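Local coordinates for major royal jelly protein 1 (Apis mellifera, PDB 5YYL) that is the most abundant protein of royal jelly, binds sterol and probably serves as a nutrient for developing larvae, at residues A[86-91]-A[104-109]; A[74-79]-A[91-96]; A[299-304]-A[334-339]; A[271-276]-A[303-308]. All blocks are in the same frame, centred on the assembly; numbering follows the deposited sequence.

Contact 1. Residues A[86-91]-A[104-109]; sequences VPSSLN and LQPYPD
Asn91 lies against Leu104 and Pro106 at the point where strands 90-94 and 102-106 meet. Asn91 and Pro106 form an antiparallel non-hydrogen-bonded pair with CA atoms 4.2 Å apart, and their side chains splay apart. The Asn91 side chain crosses that of Leu104 at about a right angle, and Asn91 CG is 3.8 Å from Leu104 CD1, which puts the carboxamide against that methyl. Its oxygen is nevertheless engaged: Ser88 OG donates to Asn91 OD1 over 2.9 Å, the C=O...donor angle being 157° and the donor tilted somewhat from the carbonyl plane. Ser88 in turn rests on the proline ring, with Ser88 CB 3.5 Å from Pro106 CG.

Past the bridge the backbones stay joined by a nearly straight bond from Tyr107 N to Leu90 O, 2.9 Å long with 177° at the hydrogen. Leu90 and Tyr107 point the same way, side by side. With Leu90 CG anti to the backbone N (chi1 -177°), the branch ends at the edge of the phenol ring, Leu90 CD2 being 4.1 Å from Tyr107 CD2. The same ring makes an edge-to-face contact with Phe77, while Leu90 also touches Phe157 of strand 153-158, a member of the next sheet along the chain. The contact pairs the third and fourth strands of a four-stranded antiparallel sheet, 102-106 at its edge, as in a beta-propeller blade.

Contact 2. Residues A[74-79]-A[91-96]; sequences DKIFVT and NVISKK
Val92 and Phe77 face each other as an antiparallel non-hydrogen-bonded pair, CA to CA 4.3 Å, with both side chains on one side of the sheet. They run side by side: Val92 CG1 sits 3.3 Å from Phe77 CE1 and approaches the ring obliquely. That methyl is placed by a first torsion of -64°, which sets CG1 anti to the carbonyl carbon. Ile76, Val78 and Ile93 make a second apolar group, Val78 sharing its face of the sheet with Asn91. Ile76 and Ile93 lie alongside one another, Ile76 CG2 being 3.5 Å from Ile93 CD1, and Val78 CG2 comes within 3.8 Å of Ile93 CG1.

Behind these side chains stand the backbone bonds that fix their register. Val78 N donates to Asn91 O over 2.9 Å, and Ile93 N to Ile76 O over 3.0 Å. Val78 O receives two weak bonds, from Asn91 N at 3.2 Å and Asn91 ND2 at 3.3 Å; the hydrogen bond of Asn91 OD1 with Ser88 OG helps position this carboxamide.

Farther out, Phe77 is backed by Leu127 of strand 124-129, and Val92 is bonded through its backbone to Gln105 of strand 102-106. The two short strand segments run at 128° to each other, consistent with strong twist, and the beta hairpin of strands 75-81 and 90-94 forms the middle pair of a four-stranded propeller blade.

Contact 3. Residues A[299-304]-A[334-339]; sequences QNILDT and RTLERH
Asp303 and Arg338 join the two loops by a salt bridge in which one carboxylate oxygen serves two donors. Arg338 NH2 gives a bond of 2.7 Å to Asp303 OD1, with 142° at the hydrogen, and meets that oxygen on its syn side; Arg338 NH1 adds a weaker one of 2.8 Å to the same Asp303 OD1. The oxygen lies at the guanidinium edge, in its plane, yet the carboxylate and guanidinium planes are 85° apart, which rules out the flat, two-oxygen fork often seen between these groups. Arg338 NH1 has another acceptor as well, in a weak bond to Ile301 O at 3.3 Å. Bends at chi2 (-83°) and at chi3 fold the arginine so that its head reaches both acceptors.

In the beta-propeller, segment 299-304 belongs to the connection from strand 295-298, the last of one blade, to strand 306-311, the first of the next; segment 334-339 belongs to the loop between the third and fourth strands of that next blade. Beside the charged pair, Ile301 makes the apolar contact, its CD1 3.5 Å from Glu337 CA and 4.1 Å from Leu336 CG.

Glu337 turns its carboxylate to its own loop, where Glu337 OE2 accepts weakly from Thr335 OG1 at 3.0 Å and from His339 NE2 at 2.8 Å, with Glu337 OE2 at the edge of the His339 ring, in its plane. Thr335 O is taken by Asn340 ND2, and the main chain of Leu302 is bonded to that of Thr273.

Contact 4. Residues A[271-276]-A[303-308]; sequences ASTSLY and DTQSSA
Thr273 and Gln305 stand nearest each other, CA to CA 4.6 Å, where the bend before strand 275-279 of one propeller blade meets the entry to strand 306-311, the first strand of the following blade. No hydrogen bond links the two segments, so the contact rests on weaker forces and on packing.

The CA-H...O contact is to Ser272 O. Gln305 CA directs its hydrogen at this oxygen, 3.3 Å away with 143° at the hydrogen, and Gln305 CG approaches the same Ser272 O to 3.2 Å.

Van der Waals packing comes from Thr273. Its chi1 of 68° puts OG1 between the backbone N and the carbonyl carbon and CG2 anti to the carbonyl carbon. Thr273 CG2 leans on the backbone just before strand 306-311, 3.7 Å from Thr304 C, with Thr273 CB equally far from Thr304 O.

Several polar side-chain atoms are bonded outside the two segments. Gln305, bent at chi2, sends NE2 to Phe237 O and Lys239 O; Ser306 OG bonds with Ser268 OG, Ser272 OG with Pro269 O, and Thr304 OG1 with Gly323 N. Within the bend, Ser274 N also reaches Ser272 OG in a weak bond of 3.4 Å.

Overall arrangement
From the N terminus, contact 2 opens first, on strand 75-81; contact 1 opens at 86-91 before contact 2 closes on 91-96, and itself closes at 104-109. The two therefore cross, share Asn91 and strand 90-94, and tie together the last three strands of a single blade. Contacts 3 and 4 follow in series, on the opposite side of the chain's centre. Contact 4 opens at 271-276 and closes at 303-308 across a blade boundary; contact 3 opens at 299-304, where contact 4 ends, shares Asp303 and Thr304, and closes at 334-339 inside the next blade. Between the pairs, the centres of contacts 1 and 3 lie about 39 Å apart.

Contact 1. Residues A[86-91]-A[104-109]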
loop_
_atom_site.group_PDB
_atom_site.type_symbol
_atom_site.label_atom_id
_atom_site.label_comp_id
_atom_site.label_asym_id
_atom_site.label_seq_id
_atom_site.Cartn_x
_atom_site.Cartn_y
_atom_site.Cartn_z
ATOM N N VAL A 86 -24.552 27.219 32.803
ATOM C CA VAL A 86 -23.606 26.940 31.741
ATOM C C VAL A 86 -22.311 26.472 32.399
ATOM O O VAL A 86 -21.510 27.302 32.823
ATOM C CB VAL A 86 -23.378 28.173 30.849
ATOM C CG1 VAL A 86 -22.271 27.897 29.834
ATOM C CG2 VAL A 86 -24.674 28.539 30.139
ATOM N N PRO A 87 -22.115 25.141 32.492
ATOM C CA PRO A 87 -20.996 24.562 33.246
ATOM C C PRO A 87 -19.626 25.005 32.775
ATOM O O PRO A 87 -18.789 25.378 33.604
ATOM C CB PRO A 87 -21.162 23.051 33.041
ATOM C CG PRO A 87 -22.100 22.889 31.905
ATOM C CD PRO A 87 -22.981 24.093 31.916
ATOM N N SER A 88 -19.396 24.952 31.459
ATOM C CA SER A 88 -18.140 25.427 30.876
ATOM C C SER A 88 -18.389 26.320 29.695
ATOM O O SER A 88 -19.401 26.169 28.995
ATOM C CB SER A 88 -17.253 24.267 30.448
ATOM O OG SER A 88 -16.043 24.752 29.867
ATOM N N SER A 89 -17.452 27.249 29.485
ATOM C CA SER A 89 -17.548 28.209 28.389
ATOM C C SER A 89 -16.715 27.770 27.197
ATOM O O SER A 89 -17.228 27.733 26.091
ATOM C CB SER A 89 -17.107 29.597 28.828
ATOM O OG SER A 89 -17.424 30.516 27.807
ATOM N N LEU A 90 -15.442 27.470 27.432
ATOM C CA LEU A 90 -14.553 26.983 26.396
ATOM C C LEU A 90 -14.624 25.453 26.311
ATOM O O LEU A 90 -14.198 24.758 27.236
ATOM C CB LEU A 90 -13.118 27.439 26.673
ATOM C CG LEU A 90 -12.068 27.074 25.630
ATOM C CD1 LEU A 90 -12.465 27.562 24.244
ATOM C CD2 LEU A 90 -10.729 27.657 26.036
ATOM N N ASN A 91 -15.158 24.935 25.201
ATOM C CA ASN A 91 -15.354 23.478 25.008
ATOM C C ASN A 91 -14.846 22.942 23.672
ATOM O O ASN A 91 -14.551 23.709 22.768
ATOM C CB ASN A 91 -16.841 23.129 25.105
ATOM C CG ASN A 91 -17.530 23.872 26.216
ATOM O OD1 ASN A 91 -17.100 23.792 27.364
ATOM N ND2 ASN A 91 -18.577 24.623 25.882
ATOM N N LEU A 104 -20.516 18.224 24.706
ATOM C CA LEU A 104 -19.320 19.036 24.796
ATOM C C LEU A 104 -18.483 18.585 25.950
ATOM O O LEU A 104 -18.957 17.908 26.825
ATOM C CB LEU A 104 -19.675 20.509 25.002
ATOM C CG LEU A 104 -20.612 21.152 23.985
ATOM C CD1 LEU A 104 -20.535 22.656 24.166
ATOM C CD2 LEU A 104 -20.258 20.754 22.560
ATOM N N GLN A 105 -17.239 19.019 25.960
ATOM C CA GLN A 105 -16.255 18.599 26.931
ATOM C C GLN A 105 -15.355 19.816 27.119
ATOM O O GLN A 105 -14.786 20.308 26.146
ATOM C CB GLN A 105 -15.480 17.408 26.365
ATOM C CG GLN A 105 -14.167 17.067 27.057
ATOM C CD GLN A 105 -13.157 16.484 26.088
ATOM O OE1 GLN A 105 -13.494 15.617 25.282
ATOM N NE2 GLN A 105 -11.915 16.969 26.150
ATOM N N PRO A 106 -15.231 20.319 28.356
ATOM C CA PRO A 106 -14.438 21.536 28.612
ATOM C C PRO A 106 -12.982 21.453 28.194
ATOM O O PRO A 106 -12.352 20.422 28.395
ATOM C CB PRO A 106 -14.512 21.673 30.134
ATOM C CG PRO A 106 -15.831 21.079 30.470
ATOM C CD PRO A 106 -15.983 19.900 29.554
ATOM N N TYR A 107 -12.454 22.535 27.638
ATOM C CA TYR A 107 -11.042 22.604 27.230
ATOM C C TYR A 107 -10.328 23.648 28.113
ATOM O O TYR A 107 -10.890 24.710 28.354
ATOM C CB TYR A 107 -10.934 22.987 25.740
ATOM C CG TYR A 107 -9.531 22.997 25.175
ATOM C CD1 TYR A 107 -8.981 21.852 24.637
ATOM C CD2 TYR A 107 -8.761 24.166 25.150
ATOM C CE1 TYR A 107 -7.701 21.844 24.085
ATOM C CE2 TYR A 107 -7.469 24.176 24.626
ATOM C CZ TYR A 107 -6.954 23.008 24.089
ATOM O OH TYR A 107 -5.687 22.981 23.560
ATOM N N PRO A 108 -9.113 23.377 28.603
ATOM C CA PRO A 108 -8.401 22.092 28.473
ATOM C C PRO A 108 -9.008 20.974 29.330
ATOM O O PRO A 108 -9.229 19.870 28.839
ATOM C CB PRO A 108 -7.001 22.433 28.972
ATOM C CG PRO A 108 -6.817 23.868 28.603
ATOM C CD PRO A 108 -8.176 24.518 28.631
ATOM N N ASP A 109 -9.276 21.287 30.594
ATOM C CA ASP A 109 -9.932 20.389 31.555
ATOM C C ASP A 109 -10.982 21.241 32.278
ATOM O O ASP A 109 -11.131 22.430 31.960
ATOM C CB ASP A 109 -8.892 19.806 32.543
ATOM C CG ASP A 109 -7.820 20.841 32.981
ATOM O OD1 ASP A 109 -8.188 21.903 33.532
ATOM O OD2 ASP A 109 -6.614 20.588 32.741
#

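Contact 2. Residues A[74-79]-A[91-96]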
loop_
_atom_site.group_PDB
_atom_site.type_symbol
_atom_site.label_atom_id
_atom_site.label_comp_id
_atom_site.label_asym_id
_atom_site.label_seq_id
_atom_site.Cartn_x
_atom_site.Cartn_y
_atom_site.Cartn_z
ATOM N N ASP A 74 -8.227 17.235 15.191
ATOM C CA ASP A 74 -9.477 16.503 15.492
ATOM C C ASP A 74 -10.466 17.268 16.377
ATOM O O ASP A 74 -11.602 16.821 16.555
ATOM C CB ASP A 74 -9.183 15.122 16.113
ATOM C CG ASP A 74 -8.206 15.177 17.286
ATOM O OD1 ASP A 74 -7.520 16.214 17.485
ATOM O OD2 ASP A 74 -8.142 14.173 18.017
ATOM N N LYS A 75 -10.038 18.422 16.897
ATOM C CA LYS A 75 -10.842 19.226 17.809
ATOM C C LYS A 75 -11.715 20.213 17.037
ATOM O O LYS A 75 -11.251 20.846 16.099
ATOM C CB LYS A 75 -9.923 19.975 18.783
ATOM C CG LYS A 75 -9.004 19.061 19.580
ATOM C CD LYS A 75 -7.916 19.835 20.327
ATOM C CE LYS A 75 -6.772 18.927 20.791
ATOM N NZ LYS A 75 -7.239 17.737 21.574
ATOM N N ILE A 76 -12.986 20.293 17.419
ATOM C CA ILE A 76 -13.895 21.349 17.001
ATOM C C ILE A 76 -14.236 22.105 18.279
ATOM O O ILE A 76 -14.876 21.544 19.157
ATOM C CB ILE A 76 -15.210 20.777 16.407
ATOM C CG1 ILE A 76 -14.968 19.995 15.112
ATOM C CG2 ILE A 76 -16.236 21.882 16.174
ATOM C CD1 ILE A 76 -14.592 20.829 13.906
ATOM N N PHE A 77 -13.818 23.367 18.388
ATOM C CA PHE A 77 -14.123 24.185 19.571
ATOM C C PHE A 77 -15.525 24.756 19.481
ATOM O O PHE A 77 -15.998 25.050 18.403
ATOM C CB PHE A 77 -13.081 25.275 19.772
ATOM C CG PHE A 77 -11.724 24.726 20.094
ATOM C CD1 PHE A 77 -11.397 24.335 21.401
ATOM C CD2 PHE A 77 -10.777 24.541 19.096
ATOM C CE1 PHE A 77 -10.150 23.800 21.696
ATOM C CE2 PHE A 77 -9.513 24.023 19.391
ATOM C CZ PHE A 77 -9.203 23.656 20.696
ATOM N N VAL A 78 -16.209 24.847 20.610
ATOM C CA VAL A 78 -17.530 25.471 20.688
ATOM C C VAL A 78 -17.556 26.279 21.967
ATOM O O VAL A 78 -17.364 25.711 23.037
ATOM C CB VAL A 78 -18.661 24.429 20.728
ATOM C CG1 VAL A 78 -20.015 25.114 20.861
ATOM C CG2 VAL A 78 -18.625 23.549 19.476
ATOM N N THR A 79 -17.749 27.595 21.865
ATOM C CA THR A 79 -17.758 28.460 23.049
ATOM C C THR A 79 -19.177 28.819 23.416
ATOM O O THR A 79 -20.003 29.064 22.544
ATOM C CB THR A 79 -16.946 29.751 22.903
ATOM O OG1 THR A 79 -17.644 30.679 22.066
ATOM C CG2 THR A 79 -15.581 29.478 22.373
ATOM N N ASN A 91 -15.158 24.935 25.201
ATOM C CA ASN A 91 -15.354 23.478 25.008
ATOM C C ASN A 91 -14.846 22.942 23.672
ATOM O O ASN A 91 -14.551 23.709 22.768
ATOM C CB ASN A 91 -16.841 23.129 25.105
ATOM C CG ASN A 91 -17.530 23.872 26.216
ATOM O OD1 ASN A 91 -17.100 23.792 27.364
ATOM N ND2 ASN A 91 -18.577 24.623 25.882
ATOM N N VAL A 92 -14.743 21.611 23.590
ATOM C CA VAL A 92 -14.587 20.886 22.324
ATOM C C VAL A 92 -15.703 19.873 22.213
ATOM O O VAL A 92 -16.310 19.520 23.210
ATOM C CB VAL A 92 -13.228 20.171 22.159
ATOM C CG1 VAL A 92 -12.103 21.178 22.119
ATOM C CG2 VAL A 92 -12.979 19.166 23.256
ATOM N N ILE A 93 -15.970 19.417 20.993
ATOM C CA ILE A 93 -16.971 18.387 20.765
ATOM C C ILE A 93 -16.293 17.075 21.084
ATOM O O ILE A 93 -15.153 16.857 20.692
ATOM C CB ILE A 93 -17.533 18.388 19.334
ATOM C CG1 ILE A 93 -18.044 19.792 18.972
ATOM C CG2 ILE A 93 -18.671 17.380 19.209
ATOM C CD1 ILE A 93 -18.711 19.887 17.609
ATOM N N SER A 94 -17.002 16.225 21.825
ATOM C CA SER A 94 -16.497 14.934 22.272
ATOM C C SER A 94 -16.995 13.808 21.381
ATOM O O SER A 94 -17.861 13.999 20.506
ATOM C CB SER A 94 -16.971 14.664 23.698
ATOM O OG SER A 94 -18.358 14.313 23.708
ATOM N N LYS A 95 -16.466 12.614 21.645
ATOM C CA LYS A 95 -16.892 11.399 20.947
ATOM C C LYS A 95 -18.329 10.991 21.352
ATOM O O LYS A 95 -19.066 10.439 20.536
ATOM C CB LYS A 95 -15.883 10.271 21.186
ATOM N N LYS A 96 -18.736 11.303 22.587
ATOM C CA LYS A 96 -20.056 10.910 23.104
ATOM C C LYS A 96 -21.190 11.695 22.453
ATOM O O LYS A 96 -20.971 12.799 21.956
ATOM C CB LYS A 96 -20.114 11.094 24.623
#

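Contact 3. Residues A[299-304]-A[334-339]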
loop_
_atom_site.group_PDB
_atom_site.type_symbol
_atom_site.label_atom_id
_atom_site.label_comp_id
_atom_site.label_asym_id
_atom_site.label_seq_id
_atom_site.Cartn_x
_atom_site.Cartn_y
_atom_site.Cartn_z
ATOM N N GLN A 299 -20.704 52.919 2.754
ATOM C CA GLN A 299 -21.823 52.951 3.710
ATOM C C GLN A 299 -23.133 52.569 3.015
ATOM O O GLN A 299 -23.307 52.814 1.821
ATOM C CB GLN A 299 -21.965 54.332 4.338
ATOM C CG GLN A 299 -22.807 54.324 5.604
ATOM C CD GLN A 299 -23.120 55.709 6.159
ATOM O OE1 GLN A 299 -24.033 55.853 6.987
ATOM N NE2 GLN A 299 -22.368 56.733 5.710
ATOM N N ASN A 300 -24.043 51.956 3.771
ATOM C CA ASN A 300 -25.356 51.542 3.275
ATOM C C ASN A 300 -25.277 50.697 1.995
ATOM O O ASN A 300 -26.190 50.726 1.167
ATOM C CB ASN A 300 -26.256 52.770 3.084
ATOM C CG ASN A 300 -26.362 53.619 4.351
ATOM O OD1 ASN A 300 -26.639 53.108 5.440
ATOM N ND2 ASN A 300 -26.135 54.921 4.210
ATOM N N ILE A 301 -24.194 49.931 1.853
ATOM C CA ILE A 301 -23.956 49.121 0.659
ATOM C C ILE A 301 -24.791 47.847 0.611
ATOM O O ILE A 301 -25.014 47.319 -0.460
ATOM C CB ILE A 301 -22.464 48.759 0.481
ATOM C CG1 ILE A 301 -22.236 48.129 -0.906
ATOM C CG2 ILE A 301 -21.956 47.844 1.597
ATOM C CD1 ILE A 301 -20.792 48.079 -1.349
ATOM N N LEU A 302 -25.227 47.326 1.753
ATOM C CA LEU A 302 -26.076 46.111 1.793
ATOM C C LEU A 302 -27.523 46.510 2.049
ATOM O O LEU A 302 -27.799 47.571 2.601
ATOM C CB LEU A 302 -25.592 45.132 2.880
ATOM C CG LEU A 302 -24.092 44.827 2.919
ATOM C CD1 LEU A 302 -23.758 43.993 4.141
ATOM C CD2 LEU A 302 -23.656 44.127 1.648
ATOM N N ASP A 303 -28.452 45.652 1.651
ATOM C CA ASP A 303 -29.879 45.887 1.882
ATOM C C ASP A 303 -30.295 45.545 3.314
ATOM O O ASP A 303 -31.308 46.059 3.791
ATOM C CB ASP A 303 -30.718 45.071 0.896
ATOM C CG ASP A 303 -30.537 45.530 -0.541
ATOM O OD1 ASP A 303 -30.742 46.736 -0.830
ATOM O OD2 ASP A 303 -30.187 44.696 -1.394
ATOM N N THR A 304 -29.538 44.662 3.981
ATOM C CA THR A 304 -29.783 44.288 5.377
ATOM C C THR A 304 -28.485 44.352 6.200
ATOM O O THR A 304 -27.420 44.657 5.670
ATOM C CB THR A 304 -30.431 42.885 5.456
ATOM O OG1 THR A 304 -30.757 42.570 6.814
ATOM C CG2 THR A 304 -29.507 41.738 4.829
ATOM N N ARG A 334 -12.047 42.779 -6.715
ATOM C CA ARG A 334 -13.035 43.651 -7.335
ATOM C C ARG A 334 -13.237 44.898 -6.490
ATOM O O ARG A 334 -12.717 45.009 -5.370
ATOM C CB ARG A 334 -14.384 42.950 -7.519
ATOM C CG ARG A 334 -14.362 41.585 -8.168
ATOM C CD ARG A 334 -14.602 41.558 -9.661
ATOM N NE ARG A 334 -14.777 40.157 -10.071
ATOM C CZ ARG A 334 -15.264 39.735 -11.242
ATOM N NH1 ARG A 334 -15.642 40.604 -12.187
ATOM N NH2 ARG A 334 -15.373 38.421 -11.467
ATOM N N THR A 335 -13.981 45.846 -7.054
ATOM C CA THR A 335 -14.274 47.105 -6.397
ATOM C C THR A 335 -15.471 46.918 -5.462
ATOM O O THR A 335 -16.417 46.200 -5.788
ATOM C CB THR A 335 -14.586 48.226 -7.422
ATOM O OG1 THR A 335 -15.765 47.900 -8.168
ATOM C CG2 THR A 335 -13.414 48.433 -8.382
ATOM N N LEU A 336 -15.421 47.572 -4.308
ATOM C CA LEU A 336 -16.443 47.423 -3.308
ATOM C C LEU A 336 -17.692 48.161 -3.734
ATOM O O LEU A 336 -17.811 49.362 -3.509
ATOM C CB LEU A 336 -15.917 47.909 -1.942
ATOM C CG LEU A 336 -16.734 47.578 -0.694
ATOM C CD1 LEU A 336 -17.066 46.092 -0.572
ATOM C CD2 LEU A 336 -15.973 48.056 0.527
ATOM N N GLU A 337 -18.609 47.438 -4.369
ATOM C CA GLU A 337 -19.914 47.992 -4.732
ATOM C C GLU A 337 -20.935 46.899 -4.941
ATOM O O GLU A 337 -20.567 45.749 -5.130
ATOM C CB GLU A 337 -19.821 48.888 -5.977
ATOM C CG GLU A 337 -18.861 48.430 -7.070
ATOM C CD GLU A 337 -18.674 49.469 -8.179
ATOM O OE1 GLU A 337 -18.899 50.687 -7.950
ATOM O OE2 GLU A 337 -18.279 49.061 -9.292
ATOM N N ARG A 338 -22.206 47.296 -4.963
ATOM C CA ARG A 338 -23.361 46.389 -5.089
ATOM C C ARG A 338 -23.239 45.317 -6.166
ATOM O O ARG A 338 -23.559 44.166 -5.902
ATOM C CB ARG A 338 -24.643 47.168 -5.414
ATOM C CG ARG A 338 -25.087 48.212 -4.422
ATOM C CD ARG A 338 -25.873 47.673 -3.254
ATOM N NE ARG A 338 -27.222 47.256 -3.609
ATOM C CZ ARG A 338 -28.267 47.241 -2.775
ATOM N NH1 ARG A 338 -28.170 47.668 -1.502
ATOM N NH2 ARG A 338 -29.445 46.821 -3.243
ATOM N N HIS A 339 -22.790 45.685 -7.371
ATOM C CA HIS A 339 -22.699 44.722 -8.491
ATOM C C HIS A 339 -21.597 43.645 -8.330
ATOM O O HIS A 339 -21.581 42.652 -9.072
ATOM C CB HIS A 339 -22.622 45.440 -9.859
ATOM C CG HIS A 339 -21.244 45.873 -10.272
ATOM N ND1 HIS A 339 -20.487 45.167 -11.188
ATOM C CD2 HIS A 339 -20.503 46.953 -9.922
ATOM C CE1 HIS A 339 -19.329 45.783 -11.368
ATOM N NE2 HIS A 339 -19.314 46.869 -10.612
#

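Contact 4. Residues A[271-276]-A[303-308]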
loop_
_atom_site.group_PDB
_atom_site.type_symbol
_atom_site.label_atom_id
_atom_site.label_comp_id
_atom_site.label_asym_id
_atom_site.label_seq_id
_atom_site.Cartn_x
_atom_site.Cartn_y
_atom_site.Cartn_z
ATOM N N ALA A 271 -25.986 47.269 14.168
ATOM C CA ALA A 271 -27.057 48.064 13.612
ATOM C C ALA A 271 -26.455 48.950 12.525
ATOM O O ALA A 271 -26.157 50.124 12.730
ATOM C CB ALA A 271 -27.720 48.889 14.694
ATOM N N SER A 272 -26.287 48.369 11.346
ATOM C CA SER A 272 -25.822 49.113 10.167
ATOM C C SER A 272 -26.011 48.224 8.967
ATOM O O SER A 272 -26.148 47.011 9.114
ATOM C CB SER A 272 -24.344 49.516 10.276
ATOM O OG SER A 272 -23.504 48.517 9.738
ATOM N N THR A 273 -26.006 48.818 7.779
ATOM C CA THR A 273 -26.057 48.040 6.537
ATOM C C THR A 273 -24.812 48.307 5.692
ATOM O O THR A 273 -24.821 48.134 4.484
ATOM C CB THR A 273 -27.357 48.306 5.755
ATOM O OG1 THR A 273 -27.368 49.643 5.266
ATOM C CG2 THR A 273 -28.581 48.036 6.642
ATOM N N SER A 274 -23.734 48.694 6.374
ATOM C CA SER A 274 -22.506 49.138 5.752
ATOM C C SER A 274 -21.419 48.059 5.884
ATOM O O SER A 274 -21.536 47.151 6.728
ATOM C CB SER A 274 -22.049 50.414 6.451
ATOM O OG SER A 274 -23.077 51.399 6.480
ATOM N N LEU A 275 -20.384 48.167 5.049
ATOM C CA LEU A 275 -19.189 47.364 5.186
ATOM C C LEU A 275 -17.967 48.303 5.181
ATOM O O LEU A 275 -17.556 48.798 4.127
ATOM C CB LEU A 275 -19.116 46.316 4.066
ATOM N N TYR A 276 -17.416 48.561 6.364
ATOM C CA TYR A 276 -16.215 49.375 6.542
ATOM C C TYR A 276 -14.978 48.498 6.616
ATOM O O TYR A 276 -15.085 47.285 6.719
ATOM C CB TYR A 276 -16.290 50.172 7.847
ATOM C CG TYR A 276 -17.508 51.042 7.971
ATOM C CD1 TYR A 276 -17.821 51.968 6.983
ATOM C CD2 TYR A 276 -18.344 50.963 9.083
ATOM C CE1 TYR A 276 -18.930 52.799 7.092
ATOM C CE2 TYR A 276 -19.472 51.770 9.181
ATOM C CZ TYR A 276 -19.742 52.701 8.199
ATOM O OH TYR A 276 -20.854 53.490 8.322
ATOM N N ASP A 303 -28.452 45.652 1.651
ATOM C CA ASP A 303 -29.879 45.887 1.882
ATOM C C ASP A 303 -30.295 45.545 3.314
ATOM O O ASP A 303 -31.308 46.059 3.791
ATOM C CB ASP A 303 -30.718 45.071 0.896
ATOM C CG ASP A 303 -30.537 45.530 -0.541
ATOM O OD1 ASP A 303 -30.742 46.736 -0.830
ATOM O OD2 ASP A 303 -30.187 44.696 -1.394
ATOM N N THR A 304 -29.538 44.662 3.981
ATOM C CA THR A 304 -29.783 44.288 5.377
ATOM C C THR A 304 -28.485 44.352 6.200
ATOM O O THR A 304 -27.420 44.657 5.670
ATOM C CB THR A 304 -30.431 42.885 5.456
ATOM O OG1 THR A 304 -30.757 42.570 6.814
ATOM C CG2 THR A 304 -29.507 41.738 4.829
ATOM N N GLN A 305 -28.596 44.072 7.491
ATOM C CA GLN A 305 -27.441 44.057 8.383
ATOM C C GLN A 305 -26.556 42.836 8.130
ATOM O O GLN A 305 -27.048 41.778 7.805
ATOM C CB GLN A 305 -27.889 44.104 9.853
ATOM C CG GLN A 305 -28.666 45.363 10.247
ATOM C CD GLN A 305 -30.178 45.172 10.426
ATOM O OE1 GLN A 305 -30.802 44.319 9.810
ATOM N NE2 GLN A 305 -30.767 46.003 11.264
ATOM N N SER A 306 -25.250 42.996 8.273
ATOM C CA SER A 306 -24.318 41.880 8.198
ATOM C C SER A 306 -24.050 41.342 9.611
ATOM O O SER A 306 -24.085 42.104 10.588
ATOM C CB SER A 306 -23.011 42.307 7.538
ATOM O OG SER A 306 -22.300 43.250 8.339
ATOM N N SER A 307 -23.809 40.030 9.709
ATOM C CA SER A 307 -23.527 39.358 10.983
ATOM C C SER A 307 -22.018 39.056 11.002
ATOM O O SER A 307 -21.224 39.951 10.709
ATOM C CB SER A 307 -24.393 38.100 11.121
ATOM O OG SER A 307 -24.090 37.187 10.100
ATOM N N ALA A 308 -21.605 37.831 11.320
ATOM C CA ALA A 308 -20.185 37.490 11.334
ATOM C C ALA A 308 -19.561 37.538 9.943
ATOM O O ALA A 308 -20.258 37.541 8.927
ATOM C CB ALA A 308 -19.989 36.111 11.930
#